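Local coordinates for protein aspartate-semialdehyde dehydrogenase (Cryptococcus neoformans var. neoformans JEC21, PDB 5CEF) that catalyses the NADPH-dependent reductive dephosphorylation of 4-phospho-L-aspartate to L-aspartate semialdehyde, a step toward methionine and threonine, at residues N157-I163 against E212-I216; C322-R327 against F338-D343. All coordinates share one frame; numbering follows the deposited sequence.

Interaction 1: residues N157-I163 against E212-I216; sequences NCSTTGI and EEDKI
Helices 158-163 and 212-216 meet through their first turns, T160 and I216 forming the nearest CA pair; the segment axes approach to 9.8 Å and run 41° apart in direction. S159 OG donates to E212 OE2 at 2.8 Å, reaching the oxygen from above the carboxylate plane. E212 is brought there by a bend at chi2 (90°), and its OE2 also accepts from Q186 of strand 177-186 and from a water that receives S159 N. N157 is the N-cap of the helix that opens with C158, the predicted acyl-thioester nucleophile of the aspartate-semialdehyde dehydrogenase family. N157 OD1 takes T160 N at 2.9 Å and T160 OG1 at 2.8 Å, on opposite faces of the amide plane, and this double grip fixes the amide's rotation. N157 ND2, at the other end of the amide, faces the second helix: it lies 3.7 Å from K215 CD and donates to a water that in turn donates to S159 OG. Deeper in, the I216 and T160 side chains slide past each other in opposite directions, and I216 CD1 meets I163 CD1 at 3.7 Å in apolar contact, the two isoleucines crossing at about a right angle. I163 also packs on V182 and T184, and I216 on C248.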
ATOM      1  N   ASN A 157      19.787  -8.599  15.935  1.00 27.34           N
ATOM      2  CA  ASN A 157      18.962  -8.219  14.775  1.00 27.55           C
ATOM      3  C   ASN A 157      18.656  -6.711  14.695  1.00 27.71           C
ATOM      4  O   ASN A 157      19.032  -5.934  15.604  1.00 27.36           O
ATOM      5  CB  ASN A 157      17.664  -9.029  14.773  1.00 28.67           C
ATOM      6  CG  ASN A 157      16.686  -8.627  15.901  1.00 30.94           C
ATOM      7  OD1 ASN A 157      16.835  -7.603  16.591  1.00 27.67           O
ATOM      8  ND2 ASN A 157      15.682  -9.471  16.101  1.00 33.49           N
ATOM      9  N   CYS A 158      17.932  -6.297  13.652  1.00 26.80           N
ATOM     10  CA  CYS A 158      17.718  -4.877  13.387  1.00 26.93           C
ATOM     11  C   CYS A 158      16.758  -4.201  14.367  1.00 27.02           C
ATOM     12  O   CYS A 158      17.004  -3.080  14.814  1.00 29.94           O
ATOM     13  CB  CYS A 158      17.288  -4.623  11.912  1.00 28.73           C
ATOM     14  SG  CYS A 158      18.259  -5.495  10.679  1.00 31.93           S
ATOM     15  N   SER A 159      15.681  -4.855  14.757  1.00 26.89           N
ATOM     16  CA  SER A 159      14.703  -4.176  15.616  1.00 27.69           C
ATOM     17  C   SER A 159      15.267  -3.986  17.041  1.00 28.68           C
ATOM     18  O   SER A 159      15.075  -2.935  17.670  1.00 27.17           O
ATOM     19  CB  SER A 159      13.375  -4.936  15.675  1.00 28.80           C
ATOM     20  OG  SER A 159      13.547  -6.202  16.301  1.00 28.32           O
ATOM     21  N   THR A 160      15.958  -5.001  17.534  1.00 29.14           N
ATOM     22  CA  THR A 160      16.701  -4.879  18.789  1.00 30.60           C
ATOM     23  C   THR A 160      17.704  -3.729  18.703  1.00 30.01           C
ATOM     24  O   THR A 160      17.803  -2.906  19.608  1.00 29.54           O
ATOM     25  CB  THR A 160      17.472  -6.179  19.154  1.00 31.08           C
ATOM     26  OG1 THR A 160      16.561  -7.257  19.387  1.00 27.47           O
ATOM     27  CG2 THR A 160      18.278  -5.985  20.430  1.00 31.23           C
ATOM     28  N   THR A 161      18.443  -3.676  17.609  1.00 27.69           N
ATOM     29  CA  THR A 161      19.443  -2.651  17.444  1.00 26.92           C
ATOM     30  C   THR A 161      18.800  -1.278  17.427  1.00 26.93           C
ATOM     31  O   THR A 161      19.280  -0.351  18.076  1.00 26.93           O
ATOM     32  CB  THR A 161      20.230  -2.846  16.130  1.00 27.29           C
ATOM     33  OG1 THR A 161      20.936  -4.096  16.170  1.00 25.18           O
ATOM     34  CG2 THR A 161      21.170  -1.688  15.906  1.00 26.16           C
ATOM     35  N   GLY A 162      17.696  -1.123  16.701  1.00 27.47           N
ATOM     36  CA  GLY A 162      17.028   0.201  16.631  1.00 27.85           C
ATOM     37  C   GLY A 162      16.541   0.738  17.976  1.00 28.17           C
ATOM     38  O   GLY A 162      16.422   1.957  18.164  1.00 31.07           O
ATOM     39  N   ILE A 163      16.288  -0.171  18.915  1.00 26.92           N
ATOM     40  CA  ILE A 163      15.906   0.207  20.256  1.00 28.83           C
ATOM     41  C   ILE A 163      17.101   0.428  21.195  1.00 28.41           C
ATOM     42  O   ILE A 163      17.189   1.465  21.862  1.00 32.72           O
ATOM     43  CB  ILE A 163      14.979  -0.852  20.848  1.00 29.70           C
ATOM     44  CG1 ILE A 163      13.666  -0.798  20.109  1.00 32.82           C
ATOM     45  CG2 ILE A 163      14.715  -0.601  22.319  1.00 30.17           C
ATOM     46  CD1 ILE A 163      12.947  -2.116  20.168  1.00 34.48           C
ATOM     47  N   GLU A 212      10.173 -12.255  18.336  1.00 39.01           N
ATOM     48  CA  GLU A 212      10.784 -10.946  18.261  1.00 32.64           C
ATOM     49  C   GLU A 212      10.698 -10.191  19.611  1.00 32.23           C
ATOM     50  O   GLU A 212      11.664  -9.587  20.043  1.00 27.02           O
ATOM     51  CB  GLU A 212      10.131 -10.146  17.143  1.00 32.97           C
ATOM     52  CG  GLU A 212      10.916  -8.940  16.692  1.00 33.08           C
ATOM     53  CD  GLU A 212      11.907  -9.242  15.558  1.00 34.20           C
ATOM     54  OE1 GLU A 212      12.237 -10.418  15.357  1.00 38.38           O
ATOM     55  OE2 GLU A 212      12.409  -8.295  14.914  1.00 29.51           O
ATOM     56  N   GLU A 213       9.551 -10.262  20.278  1.00 31.13           N
ATOM     57  CA  GLU A 213       9.389  -9.648  21.568  1.00 31.66           C
ATOM     58  C   GLU A 213      10.356 -10.274  22.562  1.00 35.07           C
ATOM     59  O   GLU A 213      11.004  -9.583  23.355  1.00 39.96           O
ATOM     60  CB  GLU A 213       7.953  -9.799  22.043  1.00 30.88           C
ATOM     61  CG  GLU A 213       7.040  -8.951  21.202  1.00 33.56           C
ATOM     62  CD  GLU A 213       5.577  -9.349  21.271  1.00 33.31           C
ATOM     63  OE1 GLU A 213       5.154 -10.030  22.225  1.00 28.41           O
ATOM     64  OE2 GLU A 213       4.836  -8.887  20.364  1.00 34.17           O
ATOM     65  N   ASP A 214      10.405 -11.590  22.548  1.00 39.10           N
ATOM     66  CA  ASP A 214      11.175 -12.299  23.508  1.00 42.32           C
ATOM     67  C   ASP A 214      12.655 -11.945  23.364  1.00 38.96           C
ATOM     68  O   ASP A 214      13.359 -11.755  24.363  1.00 36.53           O
ATOM     69  CB  ASP A 214      10.924 -13.788  23.346  1.00 48.08           C
ATOM     70  CG  ASP A 214      11.691 -14.579  24.347  1.00 62.18           C
ATOM     71  OD1 ASP A 214      11.556 -14.298  25.563  1.00 63.32           O
ATOM     72  OD2 ASP A 214      12.492 -15.427  23.929  1.00 68.92           O
ATOM     73  N   LYS A 215      13.106 -11.803  22.130  1.00 35.79           N
ATOM     74  CA  LYS A 215      14.466 -11.358  21.884  1.00 35.27           C
ATOM     75  C   LYS A 215      14.727  -9.971  22.458  1.00 34.21           C
ATOM     76  O   LYS A 215      15.640  -9.810  23.224  1.00 37.87           O
ATOM     77  CB  LYS A 215      14.751 -11.288  20.397  1.00 36.89           C
ATOM     78  CG  LYS A 215      14.951 -12.631  19.720  1.00 39.09           C
ATOM     79  CD  LYS A 215      15.363 -12.424  18.269  1.00 39.93           C
ATOM     80  CE  LYS A 215      15.551 -13.732  17.524  1.00 40.64           C
ATOM     81  NZ  LYS A 215      14.274 -14.290  17.022  1.00 42.31           N
ATOM     82  N   ILE A 216      13.897  -8.988  22.126  1.00 28.62           N
ATOM     83  CA  ILE A 216      14.063  -7.665  22.669  1.00 29.79           C
ATOM     84  C   ILE A 216      14.087  -7.668  24.190  1.00 29.06           C
ATOM     85  O   ILE A 216      14.896  -6.987  24.786  1.00 30.41           O
ATOM     86  CB  ILE A 216      12.983  -6.657  22.155  1.00 34.24           C
ATOM     87  CG1 ILE A 216      13.193  -6.353  20.666  1.00 34.77           C
ATOM     88  CG2 ILE A 216      13.068  -5.320  22.878  1.00 32.94           C
ATOM     89  CD1 ILE A 216      11.997  -5.714  19.969  1.00 38.26           C
TER
HETATM   90  O   HOH W   1      14.219  -8.380  18.235  1.00 31.12           O
HETATM   91  O   HOH W   2      14.485  -7.274  13.701  1.00 27.67           O

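Interaction 2: residues C322-R327 against F338-D343; sequences CVSVGR and FVCLID
C322 O receives D343 N at 3.0 Å with an almost straight N-H...O angle of 167°, at the open end of the hairpin, just outside the strands. V323 follows in a non-hydrogen-bonded pair with I342; its CA-H points to L341 O, and V323 CG2 looks across at I342 CG1 from 4.3 Å. S324 then exchanges two backbone bonds with L341, S324 N to L341 O at 2.9 Å and L341 N to S324 O at 2.8 Å. Its OG, turned between the backbone N and the carbonyl carbon (chi1 49°), lies against L341 CB and CD2, with a weak hydrogen bond to H303. This is an antiparallel beta hairpin in the mixed sheet of the dimerisation domain, where strand 300-302 flanks one arm and strand 257-265 the other. V325 pairs with C340 without hydrogen bonds. V325 CG1, beside the backbone N, rests 4.0 Å from C340 CB and approaches the F338 ring obliquely; V323, V325 and F338 all pack on P166 of helix 158-174. G326 and V339 form the next hydrogen-bonded pair, with V339 N reaching G326 O at 3.0 Å. At R327 the backbone leaves extended geometry, with positive phi: R327 CB touches V339 CG2 at 4.2 Å, whereas the guanidinium leads away to a salt bridge with E213 of the second subunit.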
ATOM      1  N   CYS A 322      22.385   6.012  10.937  1.00 36.80           N
ATOM      2  CA  CYS A 322      21.588   4.809  10.787  1.00 38.71           C
ATOM      3  C   CYS A 322      20.408   4.712  11.764  1.00 39.25           C
ATOM      4  O   CYS A 322      19.435   4.038  11.446  1.00 40.33           O
ATOM      5  CB  CYS A 322      22.492   3.581  10.860  1.00 43.48           C
ATOM      6  SG  CYS A 322      23.241   3.258   9.249  1.00 59.37           S
ATOM      7  N   VAL A 323      20.495   5.400  12.919  1.00 32.71           N
ATOM      8  CA  VAL A 323      19.438   5.452  13.888  1.00 28.22           C
ATOM      9  C   VAL A 323      19.021   6.899  14.142  1.00 30.25           C
ATOM     10  O   VAL A 323      19.864   7.775  14.255  1.00 32.30           O
ATOM     11  CB  VAL A 323      19.878   4.825  15.189  1.00 27.32           C
ATOM     12  CG1 VAL A 323      18.771   4.872  16.242  1.00 24.97           C
ATOM     13  CG2 VAL A 323      20.303   3.383  14.922  1.00 28.58           C
ATOM     14  N   SER A 324      17.719   7.170  14.194  1.00 27.32           N
ATOM     15  CA  SER A 324      17.270   8.503  14.523  1.00 27.09           C
ATOM     16  C   SER A 324      16.118   8.444  15.488  1.00 27.30           C
ATOM     17  O   SER A 324      15.535   7.390  15.694  1.00 31.35           O
ATOM     18  CB  SER A 324      16.938   9.325  13.272  1.00 28.06           C
ATOM     19  OG  SER A 324      16.112   8.653  12.346  1.00 32.00           O
ATOM     20  N   VAL A 325      15.841   9.563  16.127  1.00 26.13           N
ATOM     21  CA  VAL A 325      14.788   9.693  17.129  1.00 25.77           C
ATOM     22  C   VAL A 325      14.107  11.049  17.024  1.00 25.66           C
ATOM     23  O   VAL A 325      14.695  12.001  16.483  1.00 26.81           O
ATOM     24  CB  VAL A 325      15.345   9.569  18.558  1.00 27.34           C
ATOM     25  CG1 VAL A 325      16.108   8.255  18.746  1.00 27.69           C
ATOM     26  CG2 VAL A 325      16.297  10.706  18.819  1.00 29.85           C
ATOM     27  N   GLY A 326      12.903  11.134  17.576  1.00 24.40           N
ATOM     28  CA  GLY A 326      12.057  12.303  17.428  1.00 23.46           C
ATOM     29  C   GLY A 326      10.912  12.222  18.418  1.00 23.67           C
ATOM     30  O   GLY A 326      10.835  11.254  19.181  1.00 25.35           O
ATOM     31  N   ARG A 327      10.064  13.248  18.436  1.00 22.59           N
ATOM     32  CA  ARG A 327       8.965  13.345  19.357  1.00 25.45           C
ATOM     33  C   ARG A 327       9.370  13.080  20.799  1.00 26.54           C
ATOM     34  O   ARG A 327       8.687  12.381  21.536  1.00 30.50           O
ATOM     35  CB  ARG A 327       7.831  12.411  18.933  1.00 25.96           C
ATOM     36  CG  ARG A 327       7.415  12.649  17.496  1.00 27.22           C
ATOM     37  CD  ARG A 327       5.960  12.272  17.243  1.00 29.59           C
ATOM     38  NE  ARG A 327       5.061  12.890  18.221  1.00 31.54           N
ATOM     39  CZ  ARG A 327       4.084  12.274  18.901  1.00 30.17           C
ATOM     40  NH1 ARG A 327       3.783  11.003  18.703  1.00 32.49           N
ATOM     41  NH2 ARG A 327       3.374  12.969  19.745  1.00 29.30           N
ATOM     42  N   PHE A 338       9.455   8.611  23.299  1.00 26.23           N
ATOM     43  CA  PHE A 338       9.959   9.067  22.011  1.00 25.37           C
ATOM     44  C   PHE A 338       9.687   8.060  20.921  1.00 23.80           C
ATOM     45  O   PHE A 338       9.191   6.965  21.169  1.00 24.24           O
ATOM     46  CB  PHE A 338      11.470   9.370  22.093  1.00 24.20           C
ATOM     47  CG  PHE A 338      12.318   8.185  22.452  1.00 23.88           C
ATOM     48  CD1 PHE A 338      12.847   7.398  21.493  1.00 24.54           C
ATOM     49  CD2 PHE A 338      12.617   7.895  23.747  1.00 27.55           C
ATOM     50  CE1 PHE A 338      13.644   6.313  21.802  1.00 25.54           C
ATOM     51  CE2 PHE A 338      13.439   6.828  24.070  1.00 27.00           C
ATOM     52  CZ  PHE A 338      13.936   6.017  23.089  1.00 25.41           C
ATOM     53  N   VAL A 339      10.043   8.443  19.716  1.00 23.28           N
ATOM     54  CA  VAL A 339       9.927   7.590  18.555  1.00 24.75           C
ATOM     55  C   VAL A 339      11.326   7.422  17.950  1.00 25.47           C
ATOM     56  O   VAL A 339      12.026   8.404  17.803  1.00 25.26           O
ATOM     57  CB  VAL A 339       9.020   8.240  17.503  1.00 24.77           C
ATOM     58  CG1 VAL A 339       9.047   7.447  16.223  1.00 24.95           C
ATOM     59  CG2 VAL A 339       7.609   8.330  18.038  1.00 26.24           C
ATOM     60  N   CYS A 340      11.688   6.202  17.579  1.00 23.74           N
ATOM     61  CA  CYS A 340      12.982   5.937  16.969  1.00 24.18           C
ATOM     62  C   CYS A 340      12.812   5.223  15.640  1.00 23.21           C
ATOM     63  O   CYS A 340      11.791   4.594  15.393  1.00 26.34           O
ATOM     64  CB  CYS A 340      13.863   5.087  17.912  1.00 24.92           C
ATOM     65  SG  CYS A 340      13.227   3.475  18.427  1.00 25.03           S
ATOM     66  N   LEU A 341      13.849   5.283  14.836  1.00 22.13           N
ATOM     67  CA  LEU A 341      13.854   4.683  13.538  1.00 22.90           C
ATOM     68  C   LEU A 341      15.210   4.109  13.268  1.00 22.92           C
ATOM     69  O   LEU A 341      16.215   4.776  13.474  1.00 20.02           O
ATOM     70  CB  LEU A 341      13.575   5.740  12.478  1.00 25.16           C
ATOM     71  CG  LEU A 341      13.747   5.279  11.026  1.00 26.10           C
ATOM     72  CD1 LEU A 341      12.710   4.230  10.649  1.00 26.52           C
ATOM     73  CD2 LEU A 341      13.630   6.496  10.113  1.00 28.48           C
ATOM     74  N   ILE A 342      15.237   2.893  12.722  1.00 24.84           N
ATOM     75  CA  ILE A 342      16.478   2.324  12.196  1.00 25.88           C
ATOM     76  C   ILE A 342      16.314   1.992  10.741  1.00 27.27           C
ATOM     77  O   ILE A 342      15.347   1.353  10.332  1.00 27.46           O
ATOM     78  CB  ILE A 342      16.965   1.076  12.951  1.00 24.84           C
ATOM     79  CG1 ILE A 342      18.284   0.602  12.364  1.00 24.87           C
ATOM     80  CG2 ILE A 342      15.958  -0.044  12.889  1.00 23.89           C
ATOM     81  CD1 ILE A 342      18.917  -0.518  13.156  1.00 26.01           C
ATOM     82  N   ASP A 343      17.268   2.480   9.980  1.00 29.73           N
ATOM     83  CA  ASP A 343      17.430   2.156   8.580  1.00 31.34           C
ATOM     84  C   ASP A 343      18.016   0.759   8.523  1.00 31.17           C
ATOM     85  O   ASP A 343      19.216   0.581   8.503  1.00 27.95           O
ATOM     86  CB  ASP A 343      18.384   3.180   7.951  1.00 31.84           C
ATOM     87  CG  ASP A 343      18.475   3.082   6.455  1.00 35.11           C
ATOM     88  OD1 ASP A 343      18.149   2.035   5.850  1.00 42.38           O
ATOM     89  OD2 ASP A 343      18.841   4.106   5.857  1.00 37.20           O
TER

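Interactions 1 and 2 have centres about 14 Å apart and touch directly, helix 158-163 lying against the hairpin face that carries C340 and I342. I342 CD1 comes 3.6 Å from C158 O and 3.7 Å from T161 CG2, and C340 SG packs 3.5 Å from G162 O. Helix 158-163 therefore touches both E212-I216 and strand 338-342. Interaction 1 contains the predicted nucleophile C158, and both contacts reach the predicted proton acceptor H257, whose side chain lies about 4 Å from those of S159 and I342; the side chains of I342 and C158 are about 5 Å apart. 1,2-Ethanediol, probably from the crystallisation liquor, is bound about 4 Å from the S159 side chain and about 3 Å from that of C340. Across the dimer, E213 bridges to R327 of the second subunit.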